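Local structure of lipocalin AI-4 (Rhodnius prolixus, 5H9N) at residues A[43-47]-A[58-62]; A[33-39]-A[150-155]. The protein binds cysteinyl leukotrienes such as leukotriene C4 and, as a salivary lipocalin of a blood-feeding insect, probably sequesters these mediators of the host. The protein carries 1 engineered substitution. All blocks are in the same frame, centred on the assembly; numbering follows the deposited sequence.

Contact 1 of 2, residues A[43-47]-A[58-62]; sequences VRCEK and FNGKN. With LTX ((5~{S},6~{R},7~{E},9~{E},11~{Z},14~{Z})-6-[(2~{R})-2-[[(4~{S})-4-azanyl-5-oxidanyl-5-oxidanylidene-pentanoyl]amino]-3-( 2-hydroxy-2-oxoethylamino)-3-oxidanylidene-propyl]sulfanyl-5-oxidanyl-icosa-7,9,11,14-tetraenoic acid), chain B.
Asn59 reaches over to the backbone on either side of Glu46. Its ND2 donates to Cys45 O (3.0 Å, nearly straight at 170°), while its OD1 accepts from Lys47 N at 2.9 Å in the carbonyl plane. A side-chain amide suits this place because, like a peptide group, it offers one donor and one acceptor; chi1 of 53° tucks it between backbone N and carbonyl carbon, folded toward the other strand.

The tight part lies on the buried side. There the Glu46 carboxylate runs alongside the Phe58 ring, their planes 50° apart, with OE2 3.7 Å from CE2. A buried acid needs donors, and Glu46 has them: Arg44 NH1 (2.8 Å) and NH2 both grip OE2 end-on, and OE1 is hydrogen-bonded to Tyr48 OH; together these donors would favour the carboxylate form. Phe58 CE1 touches leukotriene C11 obliquely.

Toward solvent the packing is thinner. One face of the Arg44 guanidinium lies against Lys61, whose CA sits 3.7 Å above the plane near the rim. Lys61 itself stretches to the ligand: NZ hydrogen-bonds to hydroxyl O3 at 2.7 Å and the backbone N to carboxylate O32 at 3.1 Å. Gly60 fits beside it, since O32 approaches its CA to 3.3 Å and leaves no room for a side chain.

The two segments form the open end of the hairpin 46-51/55-60 in the lipocalin barrel. Strand 30-36 flanks it through Leu33 and Tyr32, and strand 63-71 through Val65, which shares a backbone hydrogen bond with Phe58.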
ATOM      1  N   VAL A  43      12.562  11.964   2.236  1.00  9.87           N
ATOM      2  CA  VAL A  43      12.137  10.637   1.822  1.00 10.17           C
ATOM      3  C   VAL A  43      12.898   9.585   2.631  1.00 10.19           C
ATOM      4  O   VAL A  43      14.002   9.818   3.138  1.00 11.62           O
ATOM      5  CB  VAL A  43      12.315  10.404   0.297  1.00 11.20           C
ATOM      6  CG1 VAL A  43      11.429  11.370  -0.501  1.00 13.82           C
ATOM      7  CG2 VAL A  43      13.776  10.509  -0.123  1.00 13.38           C
ATOM      8  N   ARG A  44      12.250   8.435   2.772  1.00  8.84           N
ATOM      9  CA  ARG A  44      12.691   7.333   3.620  1.00  9.19           C
ATOM     10  C   ARG A  44      12.560   6.028   2.854  1.00  8.69           C
ATOM     11  O   ARG A  44      11.941   5.988   1.780  1.00  8.51           O
ATOM     12  CB  ARG A  44      11.858   7.274   4.901  1.00 11.65           C
ATOM     13  CG  ARG A  44      12.021   8.476   5.833  1.00 12.27           C
ATOM     14  CD  ARG A  44      11.004   8.438   6.975  1.00 16.56           C
ATOM     15  NE  ARG A  44       9.641   8.528   6.450  1.00 21.43           N
ATOM     16  CZ  ARG A  44       8.768   7.523   6.414  1.00 19.54           C
ATOM     17  NH1 ARG A  44       9.086   6.341   6.921  1.00 21.18           N
ATOM     18  NH2 ARG A  44       7.563   7.714   5.892  1.00 23.43           N
ATOM     19  N   CYS A  45      13.137   4.963   3.403  1.00  8.91           N
ATOM     20  CA  CYS A  45      12.967   3.629   2.847  1.00  8.44           C
ATOM     21  C   CYS A  45      12.242   2.736   3.836  1.00  9.71           C
ATOM     22  O   CYS A  45      12.845   2.196   4.776  1.00 10.85           O
ATOM     23  CB  CYS A  45      14.312   3.010   2.470  1.00  9.96           C
ATOM     24  SG  CYS A  45      14.096   1.463   1.596  1.00 10.35           S
ATOM     25  N   GLU A  46      10.946   2.584   3.619  1.00  9.05           N
ATOM     26  CA  GLU A  46      10.130   1.705   4.446  1.00  9.17           C
ATOM     27  C   GLU A  46      10.144   0.287   3.910  1.00  8.96           C
ATOM     28  O   GLU A  46       9.790   0.052   2.753  1.00  9.25           O
ATOM     29  CB  GLU A  46       8.688   2.218   4.511  1.00 10.84           C
ATOM     30  CG  GLU A  46       8.540   3.541   5.227  1.00 12.22           C
ATOM     31  CD  GLU A  46       7.090   3.960   5.425  1.00 12.00           C
ATOM     32  OE1 GLU A  46       6.197   3.456   4.712  1.00 12.28           O
ATOM     33  OE2 GLU A  46       6.867   4.807   6.309  1.00 14.43           O
ATOM     34  N   LYS A  47      10.564  -0.643   4.759  1.00  8.89           N
ATOM     35  CA  LYS A  47      10.527  -2.071   4.472  1.00  9.71           C
ATOM     36  C   LYS A  47       9.333  -2.673   5.187  1.00 10.32           C
ATOM     37  O   LYS A  47       9.282  -2.672   6.420  1.00 11.21           O
ATOM     38  CB  LYS A  47      11.813  -2.764   4.921  1.00 12.28           C
ATOM     39  CG  LYS A  47      11.820  -4.259   4.612  1.00 15.18           C
ATOM     40  CD  LYS A  47      13.103  -4.938   5.082  1.00 20.06           C
ATOM     41  CE  LYS A  47      13.177  -4.996   6.601  1.00 22.48           C
ATOM     42  NZ  LYS A  47      14.305  -5.848   7.072  1.00 24.16           N
ATOM     43  N   PHE A  58       6.390  -2.438   9.798  1.00 12.87           N
ATOM     44  CA  PHE A  58       7.272  -1.613   8.979  1.00 11.84           C
ATOM     45  C   PHE A  58       7.897  -0.530   9.831  1.00 12.02           C
ATOM     46  O   PHE A  58       7.411  -0.214  10.915  1.00 13.49           O
ATOM     47  CB  PHE A  58       6.534  -1.030   7.752  1.00 12.16           C
ATOM     48  CG  PHE A  58       5.499   0.021   8.073  1.00 11.75           C
ATOM     49  CD1 PHE A  58       4.196  -0.341   8.380  1.00 12.93           C
ATOM     50  CD2 PHE A  58       5.817   1.371   8.014  1.00 11.70           C
ATOM     51  CE1 PHE A  58       3.238   0.628   8.657  1.00 13.61           C
ATOM     52  CE2 PHE A  58       4.864   2.341   8.286  1.00 14.95           C
ATOM     53  CZ  PHE A  58       3.580   1.971   8.611  1.00 12.95           C
ATOM     54  N   ASN A  59       9.012   0.006   9.337  1.00 12.26           N
ATOM     55  CA  ASN A  59       9.718   1.090  10.012  1.00 14.13           C
ATOM     56  C   ASN A  59       9.100   2.424   9.602  1.00 12.90           C
ATOM     57  O   ASN A  59       9.452   2.983   8.559  1.00 17.12           O
ATOM     58  CB  ASN A  59      11.226   1.051   9.698  1.00 15.99           C
ATOM     59  CG  ASN A  59      11.522   1.023   8.207  1.00 11.15           C
ATOM     60  OD1 ASN A  59      10.953   0.233   7.461  1.00 13.34           O
ATOM     61  ND2 ASN A  59      12.415   1.895   7.770  1.00 13.24           N
ATOM     62  N   GLY A  60       8.159   2.925  10.392  1.00 14.63           N
ATOM     63  CA  GLY A  60       7.434   4.143  10.042  1.00 15.63           C
ATOM     64  C   GLY A  60       8.152   5.433  10.399  1.00 19.38           C
ATOM     65  O   GLY A  60       9.255   5.394  10.942  1.00 25.71           O
ATOM     66  N   LYS A  61       7.523   6.570  10.103  1.00 29.47           N
ATOM     67  CA  LYS A  61       8.196   7.873  10.200  1.00 33.61           C
ATOM     68  C   LYS A  61       8.790   8.161  11.577  1.00 39.58           C
ATOM     69  O   LYS A  61       9.921   8.640  11.683  1.00 37.74           O
ATOM     70  CB  LYS A  61       7.246   9.014   9.817  1.00 38.39           C
ATOM     71  CG  LYS A  61       5.773   8.661   9.762  1.00 41.58           C
ATOM     72  CD  LYS A  61       5.030   9.642   8.867  1.00 46.79           C
ATOM     73  CE  LYS A  61       3.546   9.328   8.787  1.00 44.04           C
ATOM     74  NZ  LYS A  61       2.803  10.340   7.986  1.00 50.56           N
ATOM     75  N   ASN A  62       8.037   7.890  12.634  1.00 34.90           N
ATOM     76  CA  ASN A  62       8.633   7.964  13.961  1.00 44.32           C
ATOM     77  C   ASN A  62       8.300   6.716  14.760  1.00 42.84           C
ATOM     78  O   ASN A  62       7.418   6.706  15.620  1.00 46.72           O
ATOM     79  CB  ASN A  62       8.211   9.243  14.701  1.00 53.59           C
ATOM     80  CG  ASN A  62       6.710   9.388  14.834  1.00 54.65           C
ATOM     81  OD1 ASN A  62       5.957   9.066  13.917  1.00 57.82           O
ATOM     82  ND2 ASN A  62       6.268   9.884  15.986  1.00 56.15           N
TER
HETATM   83  O2  LTX B 201      -1.310   6.604   2.098  1.00 13.54           O
HETATM   84  C1  LTX B 201      -0.503   7.561   2.025  1.00 14.25           C
HETATM   85  O1  LTX B 201       0.693   7.412   1.677  1.00 13.07           O
HETATM   86  C2  LTX B 201      -1.001   8.949   2.355  1.00 15.11           C
HETATM   87  C3  LTX B 201      -0.442   9.379   3.707  1.00 21.41           C
HETATM   88  C4  LTX B 201      -0.580   8.253   4.729  1.00 26.32           C
HETATM   89  C5  LTX B 201      -0.280   8.757   6.134  1.00 31.46           C
HETATM   90  O3  LTX B 201       1.122   9.027   6.282  1.00 33.97           O
HETATM   91  C6  LTX B 201      -0.720   7.760   7.202  1.00 25.02           C
HETATM   92  C7  LTX B 201       0.061   6.457   7.098  1.00 25.78           C
HETATM   93  C8  LTX B 201      -0.521   5.288   6.779  1.00 22.08           C
HETATM   94  C9  LTX B 201       0.279   4.055   6.715  1.00 16.13           C
HETATM   95  C10 LTX B 201      -0.245   2.823   6.633  1.00 15.24           C
HETATM   96  C11 LTX B 201       0.635   1.650   6.589  1.00 15.15           C
HETATM   97  C12 LTX B 201       0.265   0.368   6.479  1.00 14.73           C
HETATM   98  C13 LTX B 201      -1.167  -0.128   6.377  1.00 19.44           C
HETATM   99  C14 LTX B 201      -1.713   0.023   4.971  1.00 16.07           C
HETATM  100  C15 LTX B 201      -1.395  -0.781   3.963  1.00 20.60           C
HETATM  101  C16 LTX B 201      -0.453  -1.950   4.127  1.00 27.43           C
HETATM  102  C17 LTX B 201       0.371  -2.137   2.856  1.00 24.70           C
HETATM  103  C18 LTX B 201       1.162  -3.436   2.941  1.00 27.75           C
HETATM  104  C19 LTX B 201       2.222  -3.531   1.854  1.00 27.99           C
HETATM  105  C20 LTX B 201       2.966  -4.850   1.941  1.00 21.29           C
HETATM  106  O32 LTX B 201       4.561   5.660  10.324  1.00 21.11           O
HETATM  107  C21 LTX B 201       3.398   6.068  10.149  1.00 23.51           C
HETATM  108  O31 LTX B 201       2.909   6.292   9.021  1.00 25.01           O
HETATM  109  CA3 LTX B 201       2.541   6.306  11.364  1.00 24.38           C
HETATM  110  N3  LTX B 201       1.208   6.731  10.966  1.00 25.59           N
HETATM  111  C22 LTX B 201       0.333   7.281  11.802  1.00 25.88           C
HETATM  112  O33 LTX B 201       0.608   7.471  12.974  1.00 34.64           O
HETATM  113  CA2 LTX B 201      -1.026   7.678  11.294  1.00 25.08           C
HETATM  114  CB2 LTX B 201      -1.225   7.349   9.814  1.00 27.27           C
HETATM  115  SG2 LTX B 201      -0.480   8.557   8.771  1.00 30.21           S
HETATM  116  N2  LTX B 201      -1.283   9.074  11.575  1.00 25.27           N
HETATM  117  CD1 LTX B 201      -2.408   9.471  12.152  1.00 32.76           C
HETATM  118  OE1 LTX B 201      -3.430   8.800  12.157  1.00 27.80           O
HETATM  119  CG1 LTX B 201      -2.331  10.834  12.799  1.00 42.31           C
HETATM  120  CB1 LTX B 201      -3.714  11.363  13.146  1.00 51.91           C
HETATM  121  CA1 LTX B 201      -3.658  12.881  13.306  1.00 65.42           C
HETATM  122  N1  LTX B 201      -2.973  13.472  12.138  1.00 64.49           N
HETATM  123  C23 LTX B 201      -2.916  13.256  14.552  1.00 73.19           C
HETATM  124  O11 LTX B 201      -1.929  14.019  14.450  1.00 75.27           O
HETATM  125  O12 LTX B 201      -3.317  12.800  15.644  1.00 76.04           O

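Contact 2 of 2, residues A[33-39]-A[150-155]; sequences LTHSRDS and LNKLGC
The imidazole of His35 lies across the root of Lys152, its CD2 3.6 Å from Lys152 CA in an oblique approach. At the ring's edge stand Leu150 O and, in plane, Thr34 OG1, which shares a hydrogen bond of 2.9 Å with His35 ND1 and so fixes the rotation of the ring. A second flat group, the Arg37 guanidinium, takes the Asp38 carboxylate at its edge, NE to OD1 (3.0 Å) and NH2 to OD2, although the carboxylate is met from above its own plane. Arg37 NH2 also forms a salt bridge with Asp121.

Backbone bonds join the strands. Ser36 and Asn151 are an antiparallel hydrogen-bonded pair, with Ser36 N to Asn151 O at 3.0 Å and Asn151 N to Ser36 O at 2.8 Å; His35 and Lys152 form the neighbouring non-hydrogen-bonded pair. Leu153 N then donates to Thr34 O (2.9 Å), which also accepts from a water that takes the N-H of Cys155.

Leu153 supplies apolar packing: CD1 meets Leu33 CG at 3.7 Å, and CD2 rests against Ser39 CB and Ser36 OG. Set between its backbone N and carbonyl carbon (chi1 60°), Ser36 OG donates forward to Asp38 O at 2.7 Å; a short hydroxyl side chain suits a place that must bridge to that carbonyl and also lie against Leu153 CD2.

Strand 30-36 is a branching point: strand 151-152 pairs with its end, strand 46-51 adjoins it through the Leu33-Glu46 backbone bond, and strand 120-127 adjoins it where Thr34 and His35 both face Leu125 in a classic beta bulge.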
ATOM      1  N   LEU A  33       8.875   0.057  -0.068  1.00  7.46           N
ATOM      2  CA  LEU A  33       8.072   1.114  -0.651  1.00  7.39           C
ATOM      3  C   LEU A  33       9.009   2.067  -1.397  1.00  7.23           C
ATOM      4  O   LEU A  33       9.660   2.921  -0.784  1.00  8.00           O
ATOM      5  CB  LEU A  33       7.275   1.831   0.448  1.00  7.47           C
ATOM      6  CG  LEU A  33       6.420   3.025   0.017  1.00  8.02           C
ATOM      7  CD1 LEU A  33       5.598   2.704  -1.214  1.00  9.27           C
ATOM      8  CD2 LEU A  33       5.517   3.488   1.168  1.00 10.55           C
ATOM      9  N   THR A  34       9.131   1.914  -2.705  1.00  6.73           N
ATOM     10  CA  THR A  34      10.156   2.659  -3.433  1.00  7.70           C
ATOM     11  C   THR A  34       9.659   3.950  -4.086  1.00  7.17           C
ATOM     12  O   THR A  34      10.447   4.848  -4.321  1.00  7.22           O
ATOM     13  CB  THR A  34      10.817   1.772  -4.509  1.00  6.84           C
ATOM     14  OG1 THR A  34       9.830   1.295  -5.433  1.00  8.86           O
ATOM     15  CG2 THR A  34      11.495   0.577  -3.896  1.00  8.96           C
ATOM     16  N   HIS A  35       8.375   4.033  -4.416  1.00  7.12           N
ATOM     17  CA  HIS A  35       7.811   5.190  -5.105  1.00  6.63           C
ATOM     18  C   HIS A  35       6.389   5.424  -4.645  1.00  6.91           C
ATOM     19  O   HIS A  35       5.713   4.471  -4.240  1.00  7.84           O
ATOM     20  CB  HIS A  35       7.775   5.011  -6.628  1.00  8.40           C
ATOM     21  CG  HIS A  35       9.109   4.788  -7.263  1.00  8.74           C
ATOM     22  ND1 HIS A  35       9.821   3.625  -7.096  1.00  9.80           N
ATOM     23  CD2 HIS A  35       9.835   5.563  -8.104  1.00 11.25           C
ATOM     24  CE1 HIS A  35      10.947   3.703  -7.783  1.00 12.46           C
ATOM     25  NE2 HIS A  35      10.982   4.870  -8.397  1.00 12.04           N
ATOM     26  N   SER A  36       5.890   6.646  -4.763  1.00  8.52           N
ATOM     27  CA  SER A  36       4.482   6.910  -4.472  1.00  9.18           C
ATOM     28  C   SER A  36       4.037   8.156  -5.239  1.00  9.30           C
ATOM     29  O   SER A  36       4.870   8.986  -5.643  1.00  9.74           O
ATOM     30  CB  SER A  36       4.257   7.057  -2.965  1.00  8.37           C
ATOM     31  OG  SER A  36       5.026   8.118  -2.432  1.00  9.91           O
ATOM     32  N   ARG A  37       2.736   8.283  -5.474  1.00  9.26           N
ATOM     33  CA  ARG A  37       2.194   9.431  -6.193  1.00  8.60           C
ATOM     34  C   ARG A  37       2.486  10.711  -5.427  1.00  9.64           C
ATOM     35  O   ARG A  37       2.969  11.678  -5.997  1.00 11.12           O
ATOM     36  CB  ARG A  37       0.686   9.269  -6.407  1.00  9.10           C
ATOM     37  CG  ARG A  37       0.083  10.421  -7.205  1.00 10.28           C
ATOM     38  CD  ARG A  37      -1.433  10.448  -7.123  1.00 10.73           C
ATOM     39  NE  ARG A  37      -1.882  10.715  -5.758  1.00 10.87           N
ATOM     40  CZ  ARG A  37      -3.067  10.372  -5.268  1.00 10.43           C
ATOM     41  NH1 ARG A  37      -3.963   9.734  -6.021  1.00 12.07           N
ATOM     42  NH2 ARG A  37      -3.359  10.659  -4.009  1.00 13.40           N
ATOM     43  N   ASP A  38       2.159  10.704  -4.138  1.00  9.50           N
ATOM     44  CA  ASP A  38       2.377  11.832  -3.237  1.00 10.08           C
ATOM     45  C   ASP A  38       3.474  11.422  -2.278  1.00  9.89           C
ATOM     46  O   ASP A  38       3.504  10.274  -1.835  1.00  9.99           O
ATOM     47  CB  ASP A  38       1.110  12.178  -2.448  1.00 12.66           C
ATOM     48  CG  ASP A  38      -0.102  12.417  -3.327  1.00 13.40           C
ATOM     49  OD1 ASP A  38       0.066  12.708  -4.525  1.00 16.25           O
ATOM     50  OD2 ASP A  38      -1.233  12.334  -2.797  1.00 16.41           O
ATOM     51  N   SER A  39       4.367  12.340  -1.933  1.00 11.33           N
ATOM     52  CA  SER A  39       5.438  12.027  -0.999  1.00 11.71           C
ATOM     53  C   SER A  39       5.733  13.209  -0.092  1.00 12.59           C
ATOM     54  O   SER A  39       5.360  14.339  -0.378  1.00 15.48           O
ATOM     55  CB  SER A  39       6.699  11.608  -1.749  1.00 12.46           C
ATOM     56  OG  SER A  39       7.120  12.617  -2.637  1.00 15.95           O
ATOM     57  N   LEU A 150       5.578   8.996 -10.832  1.00 15.75           N
ATOM     58  CA  LEU A 150       5.682   8.607  -9.430  1.00 12.07           C
ATOM     59  C   LEU A 150       6.944   9.187  -8.805  1.00 12.98           C
ATOM     60  O   LEU A 150       8.000   9.252  -9.437  1.00 16.37           O
ATOM     61  CB  LEU A 150       5.675   7.089  -9.267  1.00 15.21           C
ATOM     62  CG  LEU A 150       4.379   6.382  -9.666  1.00 13.28           C
ATOM     63  CD1 LEU A 150       4.540   4.873  -9.521  1.00 20.95           C
ATOM     64  CD2 LEU A 150       3.188   6.869  -8.861  1.00 15.99           C
ATOM     65  N   ASN A 151       6.825   9.633  -7.564  1.00 11.43           N
ATOM     66  CA  ASN A 151       7.954  10.170  -6.828  1.00 11.60           C
ATOM     67  C   ASN A 151       8.804   9.061  -6.255  1.00 10.17           C
ATOM     68  O   ASN A 151       8.289   8.180  -5.569  1.00  9.94           O
ATOM     69  CB  ASN A 151       7.475  11.053  -5.690  1.00 12.23           C
ATOM     70  CG  ASN A 151       6.754  12.284  -6.173  1.00 15.85           C
ATOM     71  OD1 ASN A 151       6.551  12.483  -7.381  1.00 18.69           O
ATOM     72  ND2 ASN A 151       6.371  13.137  -5.233  1.00 20.27           N
ATOM     73  N   LYS A 152      10.103   9.107  -6.509  1.00 10.49           N
ATOM     74  CA  LYS A 152      11.015   8.136  -5.924  1.00  9.58           C
ATOM     75  C   LYS A 152      11.281   8.494  -4.465  1.00  9.21           C
ATOM     76  O   LYS A 152      11.510   9.656  -4.130  1.00 10.58           O
ATOM     77  CB  LYS A 152      12.318   8.068  -6.708  1.00 11.28           C
ATOM     78  CG  LYS A 152      13.209   6.932  -6.239  1.00 11.09           C
ATOM     79  CD  LYS A 152      14.487   6.848  -7.044  1.00 15.42           C
ATOM     80  CE  LYS A 152      15.226   5.553  -6.710  1.00 15.37           C
ATOM     81  NZ  LYS A 152      16.492   5.414  -7.481  1.00 17.98           N
ATOM     82  N   LEU A 153      11.271   7.494  -3.600  1.00  8.29           N
ATOM     83  CA  LEU A 153      11.461   7.711  -2.175  1.00  8.16           C
ATOM     84  C   LEU A 153      12.932   7.459  -1.815  1.00  8.23           C
ATOM     85  O   LEU A 153      13.821   7.789  -2.611  1.00  8.92           O
ATOM     86  CB  LEU A 153      10.470   6.855  -1.377  1.00  8.95           C
ATOM     87  CG  LEU A 153       9.019   7.115  -1.821  1.00  8.59           C
ATOM     88  CD1 LEU A 153       8.048   6.206  -1.074  1.00 10.04           C
ATOM     89  CD2 LEU A 153       8.621   8.577  -1.689  1.00 11.21           C
ATOM     90  N   GLY A 154      13.188   6.930  -0.623  1.00  7.98           N
ATOM     91  CA  GLY A 154      14.553   6.901  -0.111  1.00  9.54           C
ATOM     92  C   GLY A 154      15.248   5.554  -0.174  1.00  9.85           C
ATOM     93  O   GLY A 154      16.289   5.378   0.462  1.00 11.94           O
ATOM     94  N   CYS A 155      14.679   4.588  -0.885  1.00  9.30           N
ATOM     95  CA  CYS A 155      15.352   3.310  -1.113  1.00  9.53           C
ATOM     96  C   CYS A 155      16.267   3.379  -2.333  1.00  9.60           C
ATOM     97  O   CYS A 155      15.977   4.115  -3.290  1.00 12.07           O
ATOM     98  CB  CYS A 155      14.326   2.196  -1.345  1.00  9.81           C
ATOM     99  SG  CYS A 155      13.051   1.994  -0.090  1.00 10.38           S
TER
HETATM  100  O   HOH W   1      13.018   4.588  -3.262  1.00 10.65           O

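The centres of contacts 1 and 2 lie about 11 Å apart on one antiparallel sheet, where strands 30-36 and 46-51 are neighbours. Along the chain the order is 33-39, 43-47, 58-62 and 150-155, so the short-range hairpin of contact 1 is nested within the loop that contact 2 closes between the barrel's first strand and the C-terminal tail. They touch directly: the Cys45-Cys155 disulfide joins them covalently, a probable hydrogen bond runs from Gly154 N to Arg44 O, and Val43 packs on Leu153. The tail is thus fastened to strand 30-36 and to the segment leading into strand 46-51, while contact 1 alone contributes Phe58, Gly60 and Lys61 to the leukotriene pocket.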